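Local structure of dihydropteroate synthase (Xanthomonas albilineans, 6Q62) at residues R21-V26 and L259-D264; A221-K226 and V246-L251. The protein probably catalyses the condensation of para-aminobenzoate with 6-hydroxymethyl-7,8-dihydropterin diphosphate to give 7,8-dihydropteroate, a step of folate biosynthesis. All blocks are in the same frame, centred on the assembly; numbering follows the deposited sequence.

Contact 1 (R21-V26 and L259-D264). With 6GU (6-chloroguanine), chain E; SO4 (sulfate ion), chain H.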
ATOM      1  N   ARG A  21      -9.234  12.083   0.595  1.00 12.81           N
ATOM      2  CA  ARG A  21      -8.622  12.960  -0.396  1.00 12.80           C
ATOM      3  C   ARG A  21      -7.132  13.103  -0.112  1.00 14.83           C
ATOM      4  O   ARG A  21      -6.684  12.890   1.020  1.00 14.42           O
ATOM      5  CB  ARG A  21      -9.340  14.322  -0.419  1.00 13.80           C
ATOM      6  CG  ARG A  21     -10.838  14.206  -0.767  1.00 24.97           C
ATOM      7  CD  ARG A  21     -11.050  13.985  -2.252  1.00 28.98           C
ATOM      8  NE  ARG A  21     -12.453  13.764  -2.607  1.00 24.16           N
ATOM      9  CZ  ARG A  21     -12.875  13.588  -3.854  1.00 41.16           C
ATOM     10  NH1 ARG A  21     -12.021  13.652  -4.866  1.00 33.81           N
ATOM     11  NH2 ARG A  21     -14.161  13.386  -4.101  1.00 27.59           N
ATOM     12  N   VAL A  22      -6.368  13.408  -1.154  1.00  9.75           N
ATOM     13  CA  VAL A  22      -4.917  13.478  -1.076  1.00  8.57           C
ATOM     14  C   VAL A  22      -4.410  14.887  -1.131  1.00 11.20           C
ATOM     15  O   VAL A  22      -4.710  15.644  -2.078  1.00 10.32           O
ATOM     16  CB  VAL A  22      -4.271  12.574  -2.154  1.00 10.76           C
ATOM     17  CG1 VAL A  22      -2.739  12.694  -2.162  1.00 11.22           C
ATOM     18  CG2 VAL A  22      -4.687  11.108  -1.949  1.00 10.25           C
ATOM     19  N   MET A  23      -3.678  15.254  -0.079  1.00  7.13           N
ATOM     20  CA  MET A  23      -3.043  16.577   0.090  1.00  6.81           C
ATOM     21  C   MET A  23      -1.564  16.434  -0.300  1.00 11.80           C
ATOM     22  O   MET A  23      -0.807  15.830   0.436  1.00 12.24           O
ATOM     23  CB  MET A  23      -3.164  17.063   1.546  1.00  8.54           C
ATOM     24  CG  MET A  23      -2.454  18.392   1.809  1.00 11.05           C
ATOM     25  SD  MET A  23      -2.348  18.731   3.600  1.00 14.99           S
ATOM     26  CE  MET A  23      -3.624  19.982   3.774  1.00 14.59           C
ATOM     27  N   GLY A  24      -1.169  16.985  -1.432  1.00  6.98           N
ATOM     28  CA  GLY A  24       0.215  16.885  -1.908  1.00  6.89           C
ATOM     29  C   GLY A  24       1.120  17.900  -1.245  1.00 12.71           C
ATOM     30  O   GLY A  24       0.788  19.083  -1.208  1.00 11.40           O
ATOM     31  N   ILE A  25       2.278  17.440  -0.722  1.00  9.43           N
ATOM     32  CA  ILE A  25       3.244  18.281  -0.023  1.00  7.68           C
ATOM     33  C   ILE A  25       4.100  19.090  -0.976  1.00 10.35           C
ATOM     34  O   ILE A  25       4.830  18.514  -1.790  1.00  9.93           O
ATOM     35  CB  ILE A  25       4.124  17.422   0.923  1.00  9.24           C
ATOM     36  CG1 ILE A  25       3.266  16.731   1.999  1.00  9.25           C
ATOM     37  CG2 ILE A  25       5.241  18.272   1.554  1.00  9.29           C
ATOM     38  CD1 ILE A  25       4.020  15.666   2.848  1.00 13.83           C
ATOM     39  N   VAL A  26       4.029  20.428  -0.872  1.00  8.19           N
ATOM     40  CA  VAL A  26       4.859  21.322  -1.673  1.00  7.23           C
ATOM     41  C   VAL A  26       5.729  22.129  -0.716  1.00 10.60           C
ATOM     42  O   VAL A  26       5.283  23.136  -0.164  1.00 11.64           O
ATOM     43  CB  VAL A  26       4.050  22.228  -2.647  1.00 12.35           C
ATOM     44  CG1 VAL A  26       4.983  23.122  -3.483  1.00 12.42           C
ATOM     45  CG2 VAL A  26       3.143  21.394  -3.535  1.00 12.49           C
ATOM     46  N   LEU A 259      -8.446  13.052   4.953  1.00  9.51           N
ATOM     47  CA  LEU A 259      -7.391  13.774   4.212  1.00  8.25           C
ATOM     48  C   LEU A 259      -6.054  13.132   4.532  1.00 10.72           C
ATOM     49  O   LEU A 259      -5.796  12.789   5.699  1.00  8.63           O
ATOM     50  CB  LEU A 259      -7.362  15.283   4.613  1.00 10.09           C
ATOM     51  CG  LEU A 259      -7.815  16.315   3.572  1.00 19.07           C
ATOM     52  CD1 LEU A 259      -7.352  17.700   3.975  1.00 20.05           C
ATOM     53  CD2 LEU A 259      -7.189  16.069   2.208  1.00 23.27           C
ATOM     54  N   LEU A 260      -5.209  12.984   3.518  1.00  7.01           N
ATOM     55  CA  LEU A 260      -3.898  12.304   3.660  1.00  7.61           C
ATOM     56  C   LEU A 260      -2.827  13.208   3.112  1.00  9.51           C
ATOM     57  O   LEU A 260      -2.916  13.645   1.955  1.00  8.48           O
ATOM     58  CB  LEU A 260      -3.873  10.940   2.919  1.00  8.56           C
ATOM     59  CG  LEU A 260      -4.976   9.965   3.392  1.00 12.08           C
ATOM     60  CD1 LEU A 260      -5.173   8.867   2.402  1.00 14.66           C
ATOM     61  CD2 LEU A 260      -4.680   9.437   4.833  1.00 11.47           C
ATOM     62  N   ARG A 261      -1.865  13.564   3.963  1.00  6.99           N
ATOM     63  CA  ARG A 261      -0.823  14.542   3.591  1.00  6.06           C
ATOM     64  C   ARG A 261       0.406  13.774   3.153  1.00  8.96           C
ATOM     65  O   ARG A 261       1.106  13.187   3.988  1.00  7.40           O
ATOM     66  CB  ARG A 261      -0.538  15.486   4.772  1.00  7.18           C
ATOM     67  CG  ARG A 261       0.483  16.584   4.404  1.00  9.23           C
ATOM     68  CD  ARG A 261       0.670  17.600   5.533  1.00  6.80           C
ATOM     69  NE  ARG A 261       1.650  18.614   5.123  1.00 11.86           N
ATOM     70  CZ  ARG A 261       2.971  18.476   5.210  1.00 15.09           C
ATOM     71  NH1 ARG A 261       3.498  17.369   5.711  1.00 14.94           N
ATOM     72  NH2 ARG A 261       3.775  19.442   4.785  1.00 15.42           N
ATOM     73  N   VAL A 262       0.660  13.770   1.839  1.00  5.19           N
ATOM     74  CA  VAL A 262       1.698  12.878   1.292  1.00  6.72           C
ATOM     75  C   VAL A 262       2.675  13.521   0.331  1.00  9.56           C
ATOM     76  O   VAL A 262       2.335  14.461  -0.376  1.00  7.98           O
ATOM     77  CB  VAL A 262       1.031  11.637   0.604  1.00  8.97           C
ATOM     78  CG1 VAL A 262      -0.101  11.050   1.455  1.00  8.56           C
ATOM     79  CG2 VAL A 262       0.499  11.985  -0.783  1.00  8.22           C
ATOM     80  N   HIS A 263       3.875  12.904   0.210  1.00  8.87           N
ATOM     81  CA  HIS A 263       4.844  13.299  -0.818  1.00  8.05           C
ATOM     82  C   HIS A 263       4.543  12.477  -2.095  1.00 11.43           C
ATOM     83  O   HIS A 263       4.643  13.000  -3.201  1.00 11.18           O
ATOM     84  CB  HIS A 263       6.281  12.926  -0.379  1.00  8.89           C
ATOM     85  CG  HIS A 263       6.771  13.665   0.820  1.00 11.36           C
ATOM     86  ND1 HIS A 263       6.673  13.126   2.076  1.00 13.28           N
ATOM     87  CD2 HIS A 263       7.382  14.872   0.905  1.00 13.58           C
ATOM     88  CE1 HIS A 263       7.183  14.032   2.906  1.00 13.24           C
ATOM     89  NE2 HIS A 263       7.637  15.091   2.243  1.00 13.43           N
ATOM     90  N   ASP A 264       4.191  11.190  -1.928  1.00  8.56           N
ATOM     91  CA  ASP A 264       4.038  10.233  -3.027  1.00  7.88           C
ATOM     92  C   ASP A 264       2.603  10.154  -3.495  1.00 10.32           C
ATOM     93  O   ASP A 264       1.838   9.235  -3.149  1.00 10.62           O
ATOM     94  CB  ASP A 264       4.585   8.884  -2.586  1.00  8.61           C
ATOM     95  CG  ASP A 264       6.030   9.072  -2.134  1.00 13.49           C
ATOM     96  OD1 ASP A 264       6.899   9.262  -3.003  1.00 12.68           O
ATOM     97  OD2 ASP A 264       6.270   9.107  -0.910  1.00 12.07           O
TER
HETATM   98 CL6  6GU E 401       1.593  15.310   9.902  1.00 32.98          CL
HETATM   99  N1  6GU E 401       0.175  17.300   9.473  1.00 18.64           N
HETATM  100  C2  6GU E 401       0.051  18.647   9.133  1.00 16.84           C
HETATM  101  N2  6GU E 401      -1.180  19.120   9.262  1.00 20.10           N
HETATM  102  N3  6GU E 401       1.077  19.475   8.722  1.00 12.39           N
HETATM  103  C4  6GU E 401       2.312  18.864   8.696  1.00 13.50           C
HETATM  104  C5  6GU E 401       2.520  17.505   9.052  1.00 20.19           C
HETATM  105  C6  6GU E 401       1.400  16.826   9.417  1.00 21.79           C
HETATM  106  N7  6GU E 401       3.875  17.204   8.937  1.00 20.52           N
HETATM  107  C8  6GU E 401       4.447  18.402   8.518  1.00 20.86           C
HETATM  108  N9  6GU E 401       3.545  19.407   8.359  1.00 18.12           N
HETATM  109  S   SO4 H 404       7.391  17.552   5.439  1.00 32.28           S
HETATM  110  O1  SO4 H 404       8.243  17.114   4.316  1.00 31.71           O
HETATM  111  O2  SO4 H 404       8.211  17.858   6.619  1.00 34.51           O
HETATM  112  O3  SO4 H 404       6.632  18.798   5.066  1.00 26.80           O
HETATM  113  O4  SO4 H 404       6.459  16.501   5.813  1.00 32.27           O
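The seam that closes the TIM barrel of this pterin-binding enzyme runs here: Met23 and Arg261 pair in parallel on the first and last strands, 21-27 and 259-262. Four backbone hydrogen bonds alternate along it, Leu260 N to Arg21 O, Met23 N to Leu260 O, Val262 N to Met23 O and Ile25 N to Val262 O, the third at 2.9 Å and 165°. The axes of the short strands come within 4.6 Å at 25°, the ordinary twist between parallel neighbours. The Val22 and Val262 side chains face the outer helices and cross at about a right angle, with Val22 CG1 3.6 Å from Val262 CG2. Met23 and Arg261 point instead into the barrel, whose active site lies at the C-terminal ends of the strands. With CG anti to the backbone N (chi1 -176°) and the chain extended as far as NE, Arg261 carries its guanidinium past Met23 SD, 3.6 Å from Arg261 CG. The flat group is sandwiched: 6-chloroguanine N9 sits 3.2 Å above one face, Ile25 CG1 lies over the other. At its edge a sulfate accepts hydrogen bonds from NH2 through O3 at 2.9 Å and from NH1 through O4, and Asp61 forms a salt bridge with NE, together fixing its rotation. Ile25 CD1 also makes a CH-pi contact over the His263 ring, 3.6 Å from the centroid; His263 NE2 donates to sulfate O1, while Ser224 engages ND1.

Contact 2 (A221-K226 and V246-L251). With 6GU (6-chloroguanine), chain E.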
ATOM      1  N   ALA A 221      -4.326  12.895   8.253  1.00  9.74           N
ATOM      2  CA  ALA A 221      -3.225  12.058   8.762  1.00  8.65           C
ATOM      3  C   ALA A 221      -2.058  12.296   7.835  1.00 10.62           C
ATOM      4  O   ALA A 221      -2.217  12.241   6.637  1.00 10.46           O
ATOM      5  CB  ALA A 221      -3.602  10.574   8.717  1.00  9.54           C
ATOM      6  N   GLY A 222      -0.900  12.544   8.402  1.00 10.07           N
ATOM      7  CA  GLY A 222       0.323  12.750   7.642  1.00  8.07           C
ATOM      8  C   GLY A 222       1.435  11.875   8.201  1.00 11.90           C
ATOM      9  O   GLY A 222       2.003  12.212   9.233  1.00 11.37           O
ATOM     10  N   LEU A 223       1.753  10.746   7.552  1.00  9.70           N
ATOM     11  CA  LEU A 223       2.839   9.888   8.051  1.00 11.18           C
ATOM     12  C   LEU A 223       3.916   9.783   6.981  1.00 15.53           C
ATOM     13  O   LEU A 223       4.867   9.008   7.126  1.00 17.52           O
ATOM     14  CB  LEU A 223       2.293   8.470   8.367  1.00 11.94           C
ATOM     15  CG  LEU A 223       1.210   8.345   9.441  1.00 17.54           C
ATOM     16  CD1 LEU A 223      -0.134   8.008   8.821  1.00 18.98           C
ATOM     17  CD2 LEU A 223       1.547   7.255  10.404  1.00 19.98           C
ATOM     18  N   SER A 224       3.800  10.598   5.945  1.00  9.44           N
ATOM     19  CA  SER A 224       4.641  10.520   4.755  1.00  8.40           C
ATOM     20  C   SER A 224       6.146  10.586   4.984  1.00  9.94           C
ATOM     21  O   SER A 224       6.702  11.604   5.362  1.00 11.90           O
ATOM     22  CB  SER A 224       4.210  11.559   3.732  1.00  9.53           C
ATOM     23  OG  SER A 224       4.847  11.275   2.506  1.00 11.01           O
ATOM     24  N   ARG A 225       6.814   9.454   4.693  1.00 10.20           N
ATOM     25  CA  ARG A 225       8.267   9.265   4.759  1.00  9.67           C
ATOM     26  C   ARG A 225       8.837   9.615   6.124  1.00 11.89           C
ATOM     27  O   ARG A 225      10.036   9.912   6.245  1.00 11.99           O
ATOM     28  CB  ARG A 225       8.972  10.074   3.654  1.00  8.46           C
ATOM     29  CG  ARG A 225       8.501   9.696   2.237  1.00  9.61           C
ATOM     30  CD  ARG A 225       9.203  10.606   1.270  1.00  9.99           C
ATOM     31  NE  ARG A 225       8.905  10.287  -0.130  1.00 13.94           N
ATOM     32  CZ  ARG A 225       9.680  10.647  -1.146  1.00 27.08           C
ATOM     33  NH1 ARG A 225      10.773  11.367  -0.931  1.00 18.38           N
ATOM     34  NH2 ARG A 225       9.363  10.300  -2.385  1.00 21.29           N
ATOM     35  N   LYS A 226       7.984   9.551   7.147  1.00 10.26           N
ATOM     36  CA  LYS A 226       8.425   9.948   8.476  1.00  9.95           C
ATOM     37  C   LYS A 226       9.316   8.906   9.141  1.00 14.54           C
ATOM     38  O   LYS A 226       9.322   7.731   8.746  1.00 13.18           O
ATOM     39  CB  LYS A 226       7.243  10.334   9.340  1.00 12.41           C
ATOM     40  CG  LYS A 226       6.623  11.648   8.818  1.00 14.24           C
ATOM     41  CD  LYS A 226       5.577  12.200   9.725  1.00 12.25           C
ATOM     42  CE  LYS A 226       5.316  13.631   9.290  1.00 17.02           C
ATOM     43  NZ  LYS A 226       4.155  14.158   9.997  1.00 22.36           N
ATOM     44  N   VAL A 246       2.730   4.614   1.932  1.00  9.19           N
ATOM     45  CA  VAL A 246       1.473   4.358   1.219  1.00  9.07           C
ATOM     46  C   VAL A 246       0.605   3.396   2.046  1.00 12.94           C
ATOM     47  O   VAL A 246      -0.585   3.638   2.211  1.00 13.19           O
ATOM     48  CB  VAL A 246       1.752   3.833  -0.213  1.00 12.61           C
ATOM     49  CG1 VAL A 246       0.459   3.397  -0.884  1.00 13.45           C
ATOM     50  CG2 VAL A 246       2.453   4.900  -1.043  1.00 12.36           C
ATOM     51  N   ALA A 247       1.221   2.341   2.632  1.00  9.10           N
ATOM     52  CA  ALA A 247       0.502   1.407   3.489  1.00  9.63           C
ATOM     53  C   ALA A 247      -0.084   2.165   4.692  1.00 10.93           C
ATOM     54  O   ALA A 247      -1.266   1.998   4.989  1.00  9.96           O
ATOM     55  CB  ALA A 247       1.433   0.314   3.970  1.00 10.84           C
ATOM     56  N   ALA A 248       0.731   2.998   5.365  1.00  9.53           N
ATOM     57  CA  ALA A 248       0.269   3.790   6.529  1.00  9.75           C
ATOM     58  C   ALA A 248      -0.924   4.696   6.173  1.00  9.76           C
ATOM     59  O   ALA A 248      -1.917   4.734   6.909  1.00 10.62           O
ATOM     60  CB  ALA A 248       1.426   4.616   7.088  1.00 10.87           C
ATOM     61  N   HIS A 249      -0.864   5.346   5.012  1.00  8.35           N
ATOM     62  CA  HIS A 249      -1.959   6.210   4.574  1.00  8.67           C
ATOM     63  C   HIS A 249      -3.214   5.438   4.233  1.00 11.46           C
ATOM     64  O   HIS A 249      -4.316   5.883   4.580  1.00 11.42           O
ATOM     65  CB  HIS A 249      -1.505   7.142   3.461  1.00  9.47           C
ATOM     66  CG  HIS A 249      -0.564   8.182   4.009  1.00  9.97           C
ATOM     67  ND1 HIS A 249       0.723   8.309   3.545  1.00 10.68           N
ATOM     68  CD2 HIS A 249      -0.750   9.057   5.033  1.00 11.45           C
ATOM     69  CE1 HIS A 249       1.277   9.276   4.267  1.00 10.94           C
ATOM     70  NE2 HIS A 249       0.429   9.738   5.194  1.00 11.42           N
ATOM     71  N   LEU A 250      -3.069   4.253   3.607  1.00  6.93           N
ATOM     72  CA  LEU A 250      -4.249   3.403   3.377  1.00  7.95           C
ATOM     73  C   LEU A 250      -4.860   2.966   4.690  1.00 11.08           C
ATOM     74  O   LEU A 250      -6.078   3.032   4.842  1.00 10.47           O
ATOM     75  CB  LEU A 250      -3.831   2.183   2.526  1.00  9.09           C
ATOM     76  CG  LEU A 250      -4.941   1.173   2.224  1.00 13.77           C
ATOM     77  CD1 LEU A 250      -6.153   1.865   1.564  1.00 13.78           C
ATOM     78  CD2 LEU A 250      -4.414   0.078   1.328  1.00 12.44           C
ATOM     79  N   LEU A 251      -4.028   2.565   5.680  1.00  7.19           N
ATOM     80  CA  LEU A 251      -4.538   2.178   6.994  1.00  6.99           C
ATOM     81  C   LEU A 251      -5.256   3.345   7.671  1.00  9.41           C
ATOM     82  O   LEU A 251      -6.319   3.145   8.260  1.00  9.66           O
ATOM     83  CB  LEU A 251      -3.391   1.654   7.912  1.00  7.46           C
ATOM     84  CG  LEU A 251      -2.726   0.360   7.452  1.00 11.25           C
ATOM     85  CD1 LEU A 251      -1.517   0.059   8.334  1.00 13.92           C
ATOM     86  CD2 LEU A 251      -3.733  -0.820   7.456  1.00 12.68           C
TER
HETATM   87 CL6  6GU E 401       1.593  15.310   9.902  1.00 32.98          CL
HETATM   88  N1  6GU E 401       0.175  17.300   9.473  1.00 18.64           N
HETATM   89  C2  6GU E 401       0.051  18.647   9.133  1.00 16.84           C
HETATM   90  N2  6GU E 401      -1.180  19.120   9.262  1.00 20.10           N
HETATM   91  N3  6GU E 401       1.077  19.475   8.722  1.00 12.39           N
HETATM   92  C4  6GU E 401       2.312  18.864   8.696  1.00 13.50           C
HETATM   93  C5  6GU E 401       2.520  17.505   9.052  1.00 20.19           C
HETATM   94  C6  6GU E 401       1.400  16.826   9.417  1.00 21.79           C
HETATM   95  N7  6GU E 401       3.875  17.204   8.937  1.00 20.52           N
HETATM   96  C8  6GU E 401       4.447  18.402   8.518  1.00 20.86           C
HETATM   97  N9  6GU E 401       3.545  19.407   8.359  1.00 18.12           N
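His249 NE2 accepts the backbone N-H of Leu223 at 2.9 Å and 171°, a nearly straight bond that ties helix 242-254 to the loop after the seventh barrel strand, 220-221. In a TIM barrel the loops at the C-terminal ends of the strands line the active-site mouth, and Gly222 and Lys226 of this one belong to the 6-chloroguanine pocket. Because NE2 acts as acceptor, the neutral imidazole with its proton on ND1 is probably the form present. The donor is tilted 26° from the ring plane, yet the backbone of Gly222 to Ser224 lies along the ring's edge: His249 CE1 lies 3.3 Å from Ser224 N. Leu223 slides past the imidazole in the opposite direction, with its CD1 4.0 Å from His249 CD2 and also packed on Ala248 CB, one residue earlier on the helix. The torsion of His249, CG anti to the carbonyl carbon (chi1 -71°), swings the ring from the helix toward the loop.

A second shell sets both partners. Leu260 and Val262 of strand 259-262 pack on His249, and Phe193 touches Leu223. The loop itself folds as a type II beta turn from Leu223 to Lys226, closed by Lys226 N to Leu223 O at 3.2 Å. On the helix, Ala248 also packs on Val274 of the second subunit, which places the helix at the dimer interface. On the ligand side, Gly222 O approaches the chlorine CL6 of 6-chloroguanine to 3.2 Å.

In the fold
Contact 2 is nested within the loop that contact 1 closes, and their centres lie 9 Å apart. Helix 242-254 is the element just before strand 259-262, so one run of chain serves both. Two polar links join them: His263 ND1 to Ser224 OG at 2.6 Å, a probable hydrogen bond, and the salt bridge from Arg225 NH2 to Asp264 OD1 at 2.7 Å. Val262 CG1 packs 3.5 Å from His249 ND1, bringing the outward side of the strand against the helix. Both contacts reach 6-chloroguanine, contact 1 through Arg261 and contact 2 through Gly222 and, with its amine less surely placed, Lys226, while Asn120 and Asp190 hydrogen-bond to the same ligand.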